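Local structure of aminopeptidase N family protein (Idiomarina loihiensis L2TR, 4FGM) at residues A[389-394]-A[432-437]; A[402-407]-A[426-431]. The protein probably acts as a zinc-dependent aminopeptidase of the M61 family, holding one zinc ion and a bound maleic acid in its pocket. All coordinates share one frame; numbering follows the deposited sequence.

Contact 1 (A[389-394]-A[432-437]); sequences LMLRLQ and PGIDIS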
# COMPACT_ATOMS: atom_id res chain seq x y z
N LEU A 389 6.69 -1.06 22.97
CA LEU A 389 7.05 -1.86 24.13
C LEU A 389 8.06 -1.16 25.02
O LEU A 389 7.93 -1.17 26.25
CB LEU A 389 7.59 -3.22 23.66
CG LEU A 389 6.59 -4.38 23.60
CD1 LEU A 389 5.19 -3.90 23.32
CD2 LEU A 389 7.05 -5.37 22.55
N MSE A 390 9.06 -0.53 24.41
CA MSE A 390 10.08 0.18 25.16
C MSE A 390 9.51 1.37 25.93
O MSE A 390 9.80 1.55 27.11
CB MSE A 390 11.18 0.65 24.23
CG MSE A 390 12.09 -0.48 23.76
SE MSE A 390 13.39 0.12 22.47
CE MSE A 390 14.69 0.92 23.66
N LEU A 391 8.69 2.18 25.26
CA LEU A 391 8.08 3.34 25.88
C LEU A 391 7.18 2.92 27.05
O LEU A 391 7.08 3.62 28.05
CB LEU A 391 7.26 4.11 24.84
CG LEU A 391 7.89 5.31 24.12
CD1 LEU A 391 9.39 5.13 23.96
CD2 LEU A 391 7.22 5.47 22.78
N ARG A 392 6.53 1.77 26.92
CA ARG A 392 5.65 1.30 27.98
C ARG A 392 6.44 0.92 29.22
O ARG A 392 6.07 1.31 30.33
CB ARG A 392 4.82 0.11 27.48
CG ARG A 392 3.83 0.49 26.39
CD ARG A 392 3.07 -0.71 25.86
NE ARG A 392 2.25 -0.36 24.70
CZ ARG A 392 0.94 -0.54 24.62
NH1 ARG A 392 0.27 -1.07 25.64
NH2 ARG A 392 0.28 -0.21 23.52
N LEU A 393 7.53 0.18 29.05
CA LEU A 393 8.34 -0.24 30.19
C LEU A 393 9.05 0.95 30.85
O LEU A 393 9.16 1.01 32.07
CB LEU A 393 9.38 -1.26 29.73
CG LEU A 393 8.84 -2.54 29.09
CD1 LEU A 393 9.99 -3.37 28.56
CD2 LEU A 393 8.02 -3.32 30.11
N GLN A 394 9.50 1.90 30.03
CA GLN A 394 10.21 3.08 30.52
C GLN A 394 9.33 4.13 31.19
O GLN A 394 9.84 5.03 31.86
CB GLN A 394 11.00 3.72 29.38
CG GLN A 394 12.28 2.99 29.02
CD GLN A 394 13.02 3.65 27.88
OE1 GLN A 394 13.07 4.88 27.79
NE2 GLN A 394 13.62 2.85 27.01
N PRO A 432 10.76 13.66 28.50
CA PRO A 432 11.07 13.32 29.89
C PRO A 432 10.85 11.89 30.36
O PRO A 432 9.73 11.36 30.30
CB PRO A 432 10.23 14.32 30.69
CG PRO A 432 9.04 14.51 29.82
CD PRO A 432 9.67 14.66 28.45
N GLY A 433 11.93 11.27 30.83
CA GLY A 433 11.84 9.92 31.36
C GLY A 433 12.05 8.75 30.42
O GLY A 433 11.93 7.59 30.84
N ILE A 434 12.37 9.02 29.16
CA ILE A 434 12.58 7.94 28.20
C ILE A 434 13.81 8.17 27.33
O ILE A 434 14.10 9.29 26.91
CB ILE A 434 11.36 7.76 27.27
CG1 ILE A 434 11.08 9.05 26.52
CG2 ILE A 434 10.15 7.33 28.08
CD1 ILE A 434 10.77 8.84 25.07
N ASP A 435 14.53 7.08 27.06
CA ASP A 435 15.72 7.11 26.23
C ASP A 435 15.69 5.91 25.28
O ASP A 435 15.81 4.76 25.72
CB ASP A 435 16.98 7.04 27.09
CG ASP A 435 18.26 7.17 26.28
OD1 ASP A 435 19.28 6.56 26.66
OD2 ASP A 435 18.25 7.88 25.25
N ILE A 436 15.52 6.18 23.99
CA ILE A 436 15.48 5.14 22.98
C ILE A 436 16.44 5.48 21.86
O ILE A 436 16.47 4.82 20.82
CB ILE A 436 14.04 4.96 22.39
CG1 ILE A 436 13.43 6.31 22.03
CG2 ILE A 436 13.15 4.24 23.40
CD1 ILE A 436 14.04 6.97 20.81
N SER A 437 17.24 6.52 22.08
CA SER A 437 18.21 7.01 21.10
C SER A 437 19.13 5.97 20.45
O SER A 437 19.13 5.82 19.23
CB SER A 437 19.07 8.11 21.71
OG SER A 437 19.93 8.69 20.74
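The primary amide of Q394 lies against the backbone of D435 and engages it twice. D435 N donates to Q394 OE1 at 2.7 Å with an N-H...O angle of 155°, the donor tilted slightly from the carbonyl plane. In return Q394 NE2 reaches D435 O at 3.2 Å, a more bent bond in which the nitrogen stands well above the plane of the D435 carbonyl. Offering its oxygen to the N-H and its nitrogen to the C=O of one residue, the amide only loosely resembles a paired extended backbone, but the two bonds together limit its rotation. The Q394 chain runs extended beyond CG (chi2 180°), which carries the amide across the gap from the C-terminal part of helix 378-394.

Apolar contacts continue beside the amide, one turn back along the helix. L391 CD1 touches both isoleucines, lying 3.9 Å from I436 CG2 and 4.1 Å from I434 CD1. The terminal methyl of the selenomethionine M390, brought round by a bend at chi3, comes to 3.7 Å from I436 CG2. I434 and I436 also pack on L428, so both isoleucines touch helix 378-394 on one hand and helix 423-429 on the other. Two hydrogen bonds to backbone atoms thus hold the irregular residues 433-436 against helix 378-394, with I436 at the N-cap position of helix 437-445, while the isoleucines supply the hydrophobic part of the join.

Contact 2 (A[402-407]-A[426-431]); sequences ARVMKE and NWLNQY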
# COMPACT_ATOMS: atom_id res chain seq x y z
N ALA A 402 0.99 4.77 20.58
CA ALA A 402 -0.24 5.39 20.09
C ALA A 402 -0.29 6.83 20.60
O ALA A 402 -0.55 7.76 19.83
CB ALA A 402 -1.45 4.61 20.57
N ARG A 403 -0.02 7.01 21.89
CA ARG A 403 -0.02 8.34 22.48
C ARG A 403 0.98 9.24 21.76
O ARG A 403 0.71 10.41 21.48
CB ARG A 403 0.30 8.28 23.98
CG ARG A 403 0.40 9.66 24.61
CD ARG A 403 -0.08 9.70 26.05
NE ARG A 403 -0.28 11.08 26.48
CZ ARG A 403 -1.20 11.90 25.98
NH1 ARG A 403 -2.02 11.48 25.03
NH2 ARG A 403 -1.29 13.15 26.41
N VAL A 404 2.15 8.69 21.45
CA VAL A 404 3.17 9.45 20.75
C VAL A 404 2.68 9.90 19.38
O VAL A 404 2.96 11.02 18.94
CB VAL A 404 4.47 8.62 20.60
CG1 VAL A 404 5.46 9.33 19.68
CG2 VAL A 404 5.10 8.39 21.97
N MSE A 405 1.94 9.02 18.69
CA MSE A 405 1.41 9.36 17.36
C MSE A 405 0.44 10.53 17.47
O MSE A 405 0.49 11.47 16.68
CB MSE A 405 0.71 8.15 16.72
CG MSE A 405 1.60 6.95 16.44
SE MSE A 405 3.10 7.35 15.28
CE MSE A 405 2.09 7.93 13.72
N LYS A 406 -0.45 10.45 18.46
CA LYS A 406 -1.44 11.50 18.70
C LYS A 406 -0.73 12.85 18.83
O LYS A 406 -1.03 13.81 18.10
CB LYS A 406 -2.22 11.23 19.99
CG LYS A 406 -3.23 12.33 20.33
CD LYS A 406 -3.55 12.36 21.82
CE LYS A 406 -2.71 13.41 22.56
NZ LYS A 406 -3.15 14.81 22.27
N GLU A 407 0.20 12.91 19.77
CA GLU A 407 0.96 14.12 20.03
C GLU A 407 1.75 14.60 18.82
O GLU A 407 1.73 15.78 18.48
CB GLU A 407 1.87 13.91 21.23
CG GLU A 407 1.10 13.77 22.54
CD GLU A 407 1.97 13.41 23.72
OE1 GLU A 407 3.16 13.80 23.72
OE2 GLU A 407 1.48 12.75 24.66
N ASN A 426 14.63 12.99 17.68
CA ASN A 426 14.92 14.10 18.57
C ASN A 426 13.73 14.37 19.49
O ASN A 426 13.90 14.66 20.67
CB ASN A 426 15.24 15.36 17.77
CG ASN A 426 16.58 15.27 17.07
OD1 ASN A 426 16.95 16.15 16.30
ND2 ASN A 426 17.32 14.20 17.33
N TRP A 427 12.53 14.25 18.94
CA TRP A 427 11.30 14.47 19.71
C TRP A 427 11.25 13.47 20.87
O TRP A 427 10.80 13.80 21.96
CB TRP A 427 10.07 14.28 18.82
CG TRP A 427 8.79 14.69 19.47
CD1 TRP A 427 8.24 15.94 19.48
CD2 TRP A 427 7.90 13.86 20.22
NE1 TRP A 427 7.07 15.94 20.20
CE2 TRP A 427 6.83 14.67 20.66
CE3 TRP A 427 7.90 12.50 20.56
CZ2 TRP A 427 5.77 14.17 21.43
CZ3 TRP A 427 6.84 12.00 21.33
CH2 TRP A 427 5.80 12.84 21.75
N LEU A 428 11.73 12.26 20.63
CA LEU A 428 11.74 11.23 21.67
C LEU A 428 12.92 11.43 22.62
O LEU A 428 12.81 11.17 23.82
CB LEU A 428 11.79 9.84 21.03
CG LEU A 428 10.51 9.41 20.29
CD1 LEU A 428 10.80 8.23 19.37
CD2 LEU A 428 9.44 9.07 21.30
N ASN A 429 14.05 11.90 22.09
CA ASN A 429 15.23 12.13 22.91
C ASN A 429 15.08 13.32 23.86
O ASN A 429 15.88 13.49 24.79
CB ASN A 429 16.48 12.31 22.04
CG ASN A 429 16.98 11.00 21.47
OD1 ASN A 429 16.62 9.92 21.95
ND2 ASN A 429 17.83 11.08 20.44
N GLN A 430 14.07 14.15 23.63
CA GLN A 430 13.82 15.30 24.48
C GLN A 430 12.50 15.10 25.22
O GLN A 430 11.87 16.07 25.66
CB GLN A 430 13.76 16.59 23.64
CG GLN A 430 15.11 17.08 23.07
CD GLN A 430 16.06 17.68 24.11
OE1 GLN A 430 15.63 18.38 25.03
NE2 GLN A 430 17.36 17.43 23.95
N TYR A 431 12.08 13.85 25.35
CA TYR A 431 10.84 13.50 26.06
C TYR A 431 11.26 13.01 27.45
O TYR A 431 12.01 12.04 27.58
CB TYR A 431 10.09 12.39 25.33
CG TYR A 431 8.61 12.29 25.68
CD1 TYR A 431 7.64 12.85 24.86
CD2 TYR A 431 8.19 11.65 26.85
CE1 TYR A 431 6.28 12.78 25.19
CE2 TYR A 431 6.84 11.57 27.19
CZ TYR A 431 5.89 12.14 26.35
OH TYR A 431 4.56 12.08 26.68
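V404 meets the six-membered part of the W427 indole, its CG1 methyl approaching W427 CZ3 obliquely at 3.4 Å. The indole reaches across because its CG stands opposite the backbone N (chi1 -171°). Beside the valine, one helical turn further on, E407 points one oxygen, OE1, at the edges of two aromatic rings: it is 3.4 Å from W427 CH2 and 3.6 Å from Y431 CE1, near the plane of each ring. The carboxylate is turned 65° from the indole but only 20° from the phenol. These edge contacts are probably weakly favourable, since ring C-H edges carry a slight positive charge. E407 OE2 turns to R403, 3.0 Å from its NE, but sits over one face of the guanidinium, and the pairing rests on charge alone. Deeper in, L428 CD2 reaches V404 CG1 at 4.3 Å.

W427 NE1 is hydrogen-bonded to E411, one turn beyond E407, which ties the indole to helix 401-413 at a second point. The contact therefore packs the C-terminal end of helix 423-429 and the turn after it on helix 401-413, whose M405 faces helix 308-320.

The two contacts lie with their centres about 10 Å apart in the helical part of the protein, away from the zinc and maleic acid site. Along the chain the order is 389-394, 402-407, 426-431, 432-437, so contact 2 joins segments that fall between those of contact 1, and segments 426-431 and 432-437 are continuous. Helices 378-394 and 401-413 are consecutive and touch through L391 and V404. L428 takes part in contact 2 and also packs against the loop of contact 1, and S437 OG probably hydrogen-bonds N429 ND2. Together they fold helix 423-429 and its following loop back onto the preceding helix pair.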